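Cyclic nucleotide-binding protein (PDB 3FX3) probably acts as a dimeric DNA-binding transcription regulator of the Crp type, pairing a cyclic nucleotide-binding domain with a helix-turn-helix domain. Local coordinates at residues B[77-82]-B[185-190]; B[150-153]-B[159-162]. All coordinates share one frame; numbering follows the deposited sequence.

Interaction 1: B[77-82]-B[185-190]; sequences VSVFTR and AGRLGM
Arg187 reaches from the last turn of helix 182-187 to strand 74-81, and its side chain makes nearly all of the contact. The polar part is a weak hydrogen bond: Arg187 NH1 lies 3.1 Å from Val79 O, but the N-H...O angle is only 124°, and the carbonyl sits obliquely to the guanidinium plane. The charge is paired outside the two segments: NH2 forms salt bridges with Glu84 and with Glu147 of the second subunit, which together probably restrict the rotation of the guanidinium. Glu84 also ties in the strand, taking the Thr81 N-H with OE1 while OE2 pairs with Arg187 NH2.

The apolar part is small. Val79 CG2 rests 3.8 Å from Arg187 CD and 4.1 Å from Arg187 CB, one methyl branch lying against the aliphatic stem and crossing it at a slant. That stem leaves the helix with CG anti to the backbone N (chi1 -174°) and stays extended to NE, an arrangement that brings the guanidinium to the strand.

Behind the arginine the helix closes with a Schellman motif: Met190 N bonds to Ala185 O, Gly189 N to Gly186 O, and Gly189 takes the positive phi. The arrangement is an interdomain contact of the Crp-type architecture, joining an outermost strand of the cyclic nucleotide-binding beta-roll to the helix-turn-helix domain.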
# COMPACT_ATOMS: atom_id res chain seq x y z
N VAL B 77 8.06 -15.41 -8.14
CA VAL B 77 7.65 -14.58 -7.01
C VAL B 77 6.93 -13.30 -7.48
O VAL B 77 6.05 -12.79 -6.79
CB VAL B 77 8.91 -14.15 -6.21
CG1 VAL B 77 8.58 -13.02 -5.18
CG2 VAL B 77 9.52 -15.32 -5.55
N SER B 78 7.35 -12.74 -8.61
CA SER B 78 6.74 -11.52 -9.14
C SER B 78 7.11 -11.32 -10.58
O SER B 78 8.13 -11.85 -11.03
CB SER B 78 7.21 -10.28 -8.42
OG SER B 78 7.84 -10.59 -7.23
N VAL B 79 6.30 -10.53 -11.27
CA VAL B 79 6.64 -9.99 -12.56
C VAL B 79 6.47 -8.49 -12.57
O VAL B 79 5.52 -7.96 -11.99
CB VAL B 79 5.83 -10.61 -13.71
CG1 VAL B 79 6.27 -12.01 -13.91
CG2 VAL B 79 4.32 -10.55 -13.45
N PHE B 80 7.40 -7.80 -13.21
CA PHE B 80 7.37 -6.32 -13.31
C PHE B 80 7.48 -5.90 -14.74
O PHE B 80 8.09 -6.59 -15.56
CB PHE B 80 8.54 -5.70 -12.51
CG PHE B 80 8.40 -5.88 -11.03
CD1 PHE B 80 7.53 -5.09 -10.31
CD2 PHE B 80 9.10 -6.88 -10.36
CE1 PHE B 80 7.38 -5.28 -8.92
CE2 PHE B 80 8.96 -7.06 -9.00
CZ PHE B 80 8.12 -6.27 -8.28
N THR B 81 6.92 -4.72 -15.04
CA THR B 81 6.90 -4.21 -16.39
C THR B 81 7.16 -2.69 -16.41
O THR B 81 7.55 -2.12 -15.41
CB THR B 81 5.57 -4.59 -17.13
OG1 THR B 81 5.71 -4.34 -18.53
CG2 THR B 81 4.38 -3.81 -16.60
N ARG B 82 6.99 -2.07 -17.56
CA ARG B 82 7.41 -0.67 -17.76
C ARG B 82 6.86 0.27 -16.72
O ARG B 82 5.70 0.16 -16.34
CB ARG B 82 7.09 -0.14 -19.15
CG ARG B 82 5.73 0.28 -19.37
CD ARG B 82 5.40 0.38 -20.90
NE ARG B 82 5.77 1.65 -21.53
CZ ARG B 82 5.13 2.80 -21.34
NH1 ARG B 82 4.10 2.88 -20.51
NH2 ARG B 82 5.53 3.90 -21.99
N ALA B 185 -1.72 -14.08 -14.50
CA ALA B 185 -2.68 -14.69 -13.60
C ALA B 185 -2.12 -14.68 -12.20
O ALA B 185 -2.81 -14.28 -11.25
CB ALA B 185 -3.04 -16.13 -14.06
N GLY B 186 -0.86 -15.09 -12.07
CA GLY B 186 -0.14 -15.03 -10.79
C GLY B 186 -0.18 -13.63 -10.19
O GLY B 186 -0.50 -13.43 -9.00
N ARG B 187 0.12 -12.64 -11.01
CA ARG B 187 0.18 -11.29 -10.51
C ARG B 187 -1.19 -10.80 -9.97
O ARG B 187 -1.27 -10.09 -8.94
CB ARG B 187 0.68 -10.35 -11.58
CG ARG B 187 0.89 -8.96 -11.05
CD ARG B 187 1.78 -8.12 -11.95
NE ARG B 187 1.56 -6.72 -11.63
CZ ARG B 187 2.32 -5.70 -12.03
NH1 ARG B 187 3.43 -5.86 -12.75
NH2 ARG B 187 1.98 -4.48 -11.64
N LEU B 188 -2.26 -11.20 -10.65
CA LEU B 188 -3.57 -10.78 -10.27
C LEU B 188 -4.21 -11.74 -9.27
O LEU B 188 -5.35 -11.57 -8.90
CB LEU B 188 -4.46 -10.60 -11.51
CG LEU B 188 -3.95 -9.52 -12.47
CD1 LEU B 188 -4.82 -9.49 -13.70
CD2 LEU B 188 -3.90 -8.13 -11.80
N GLY B 189 -3.47 -12.73 -8.81
CA GLY B 189 -4.02 -13.70 -7.87
C GLY B 189 -5.20 -14.49 -8.44
O GLY B 189 -6.13 -14.80 -7.71
N MSE B 190 -5.18 -14.79 -9.74
CA MSE B 190 -6.30 -15.48 -10.41
C MSE B 190 -5.88 -16.85 -10.92
O MSE B 190 -4.75 -17.02 -11.37
CB MSE B 190 -6.83 -14.68 -11.61
CG MSE B 190 -7.43 -13.35 -11.25
SE MSE B 190 -7.87 -12.26 -12.83
CE MSE B 190 -9.60 -13.09 -13.29

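Interaction 2: B[150-153]-B[159-162]; sequences KAQT and AEFL
The amide of Gln152 and the carboxylate of Glu160 meet in one short, straight hydrogen bond, the one direct contact between segments 150-153 and 159-162. Gln152 NE2 stands 2.7 Å from Glu160 OE1 with an N-H...O angle of 171°. The acceptor lies almost in the amide plane, and the N-H approaches OE1 nearly along its C-O axis. Although the two side chains run at about a right angle to each other, their flat ends are turned only 30° apart, close to coplanar. The amide oxygen is farther away, with Gln152 OE1 3.7 Å from Glu160 OE1.

The two chains reach this meeting point differently. Gln152 is extended beyond CG, while Glu160 bends at chi2 (69°), which swings its carboxylate back toward the loop. Together they span a backbone separation of 9.4 Å between the CA atoms of Gln152 and Glu160.

In the next shell, Gln152 NE2 also donates to Ala226 O on helix 219-227, so two acceptors grip the amide nitrogen and would hold the group against rotation. Glu160 packs on Ala226 as well, and Arg157 touches Gln152. Farther out, the side chain of Thr153, the N-cap of helix 154-165, caps a backbone N at the start of that helix, while its own N bonds to Gln156 OE1. Lys150 NZ bonds to Leu149 O of the second subunit. This is a surface side-chain hydrogen bond at the hinge region of a Crp-type regulator, where the long helix 125-147 gives way to the first helix of the DNA-binding domain.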
# COMPACT_ATOMS: atom_id res chain seq x y z
N LYS B 150 -14.09 -4.10 -1.80
CA LYS B 150 -13.93 -4.31 -3.23
C LYS B 150 -15.14 -5.04 -3.82
O LYS B 150 -15.57 -6.06 -3.30
CB LYS B 150 -12.70 -5.15 -3.50
CG LYS B 150 -12.34 -5.30 -4.97
CD LYS B 150 -10.97 -4.73 -5.28
CE LYS B 150 -10.56 -4.93 -6.72
NZ LYS B 150 -9.09 -5.20 -6.80
N ALA B 151 -15.67 -4.50 -4.91
CA ALA B 151 -16.84 -5.06 -5.60
C ALA B 151 -16.54 -5.47 -7.05
O ALA B 151 -17.35 -6.17 -7.67
CB ALA B 151 -18.00 -4.05 -5.56
N GLN B 152 -15.42 -5.04 -7.62
CA GLN B 152 -15.11 -5.39 -9.01
C GLN B 152 -15.07 -6.91 -9.27
O GLN B 152 -14.55 -7.67 -8.45
CB GLN B 152 -13.79 -4.74 -9.45
CG GLN B 152 -13.98 -3.26 -9.77
CD GLN B 152 -12.69 -2.55 -10.21
OE1 GLN B 152 -11.58 -2.84 -9.73
NE2 GLN B 152 -12.84 -1.60 -11.14
N THR B 153 -15.64 -7.34 -10.39
CA THR B 153 -15.53 -8.73 -10.83
C THR B 153 -14.15 -9.05 -11.42
O THR B 153 -13.35 -8.14 -11.73
CB THR B 153 -16.56 -9.08 -11.93
OG1 THR B 153 -16.21 -8.38 -13.14
CG2 THR B 153 -18.01 -8.73 -11.47
N ALA B 159 -9.56 -5.55 -16.68
CA ALA B 159 -9.76 -4.27 -17.37
C ALA B 159 -8.92 -3.18 -16.71
O ALA B 159 -8.22 -2.42 -17.35
CB ALA B 159 -11.25 -3.88 -17.36
N GLU B 160 -9.00 -3.15 -15.39
CA GLU B 160 -8.27 -2.19 -14.58
C GLU B 160 -6.75 -2.32 -14.73
O GLU B 160 -5.99 -1.33 -14.84
CB GLU B 160 -8.67 -2.44 -13.12
CG GLU B 160 -8.51 -1.30 -12.23
CD GLU B 160 -9.50 -0.15 -12.50
OE1 GLU B 160 -10.74 -0.31 -12.30
OE2 GLU B 160 -8.99 0.94 -12.87
N PHE B 161 -6.29 -3.57 -14.72
CA PHE B 161 -4.90 -3.87 -14.95
C PHE B 161 -4.45 -3.37 -16.35
O PHE B 161 -3.45 -2.68 -16.50
CB PHE B 161 -4.67 -5.38 -14.76
CG PHE B 161 -3.29 -5.84 -15.13
CD1 PHE B 161 -2.26 -5.72 -14.22
CD2 PHE B 161 -3.04 -6.37 -16.38
CE1 PHE B 161 -0.97 -6.13 -14.54
CE2 PHE B 161 -1.75 -6.80 -16.70
CZ PHE B 161 -0.72 -6.67 -15.77
N LEU B 162 -5.22 -3.69 -17.37
CA LEU B 162 -4.91 -3.21 -18.70
C LEU B 162 -4.90 -1.67 -18.77
O LEU B 162 -3.99 -1.09 -19.36
CB LEU B 162 -5.90 -3.80 -19.70
CG LEU B 162 -5.74 -5.30 -19.95
CD1 LEU B 162 -6.82 -5.80 -20.91
CD2 LEU B 162 -4.33 -5.62 -20.52

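How the interactions relate
The centres of the two interactions lie about 15 Å apart, and both segments of interaction 2 fall in the chain between strand 74-81 and helix 182-187, which interaction 1 brings together. They meet around Phe161 of helix 154-165: Leu188 CD2 packs 3.8 Å from Phe161 CD1, and Arg187 NE lies 3.9 Å from Phe161 CE1. Interaction 1 joins the two domains, with 102 residues between its segments, whereas interaction 2 is local, tying the interdomain loop to the helix that follows it. Both also touch the second subunit, which is consistent with the placing of the helix-turn-helix domain depending in part on the dimer interface.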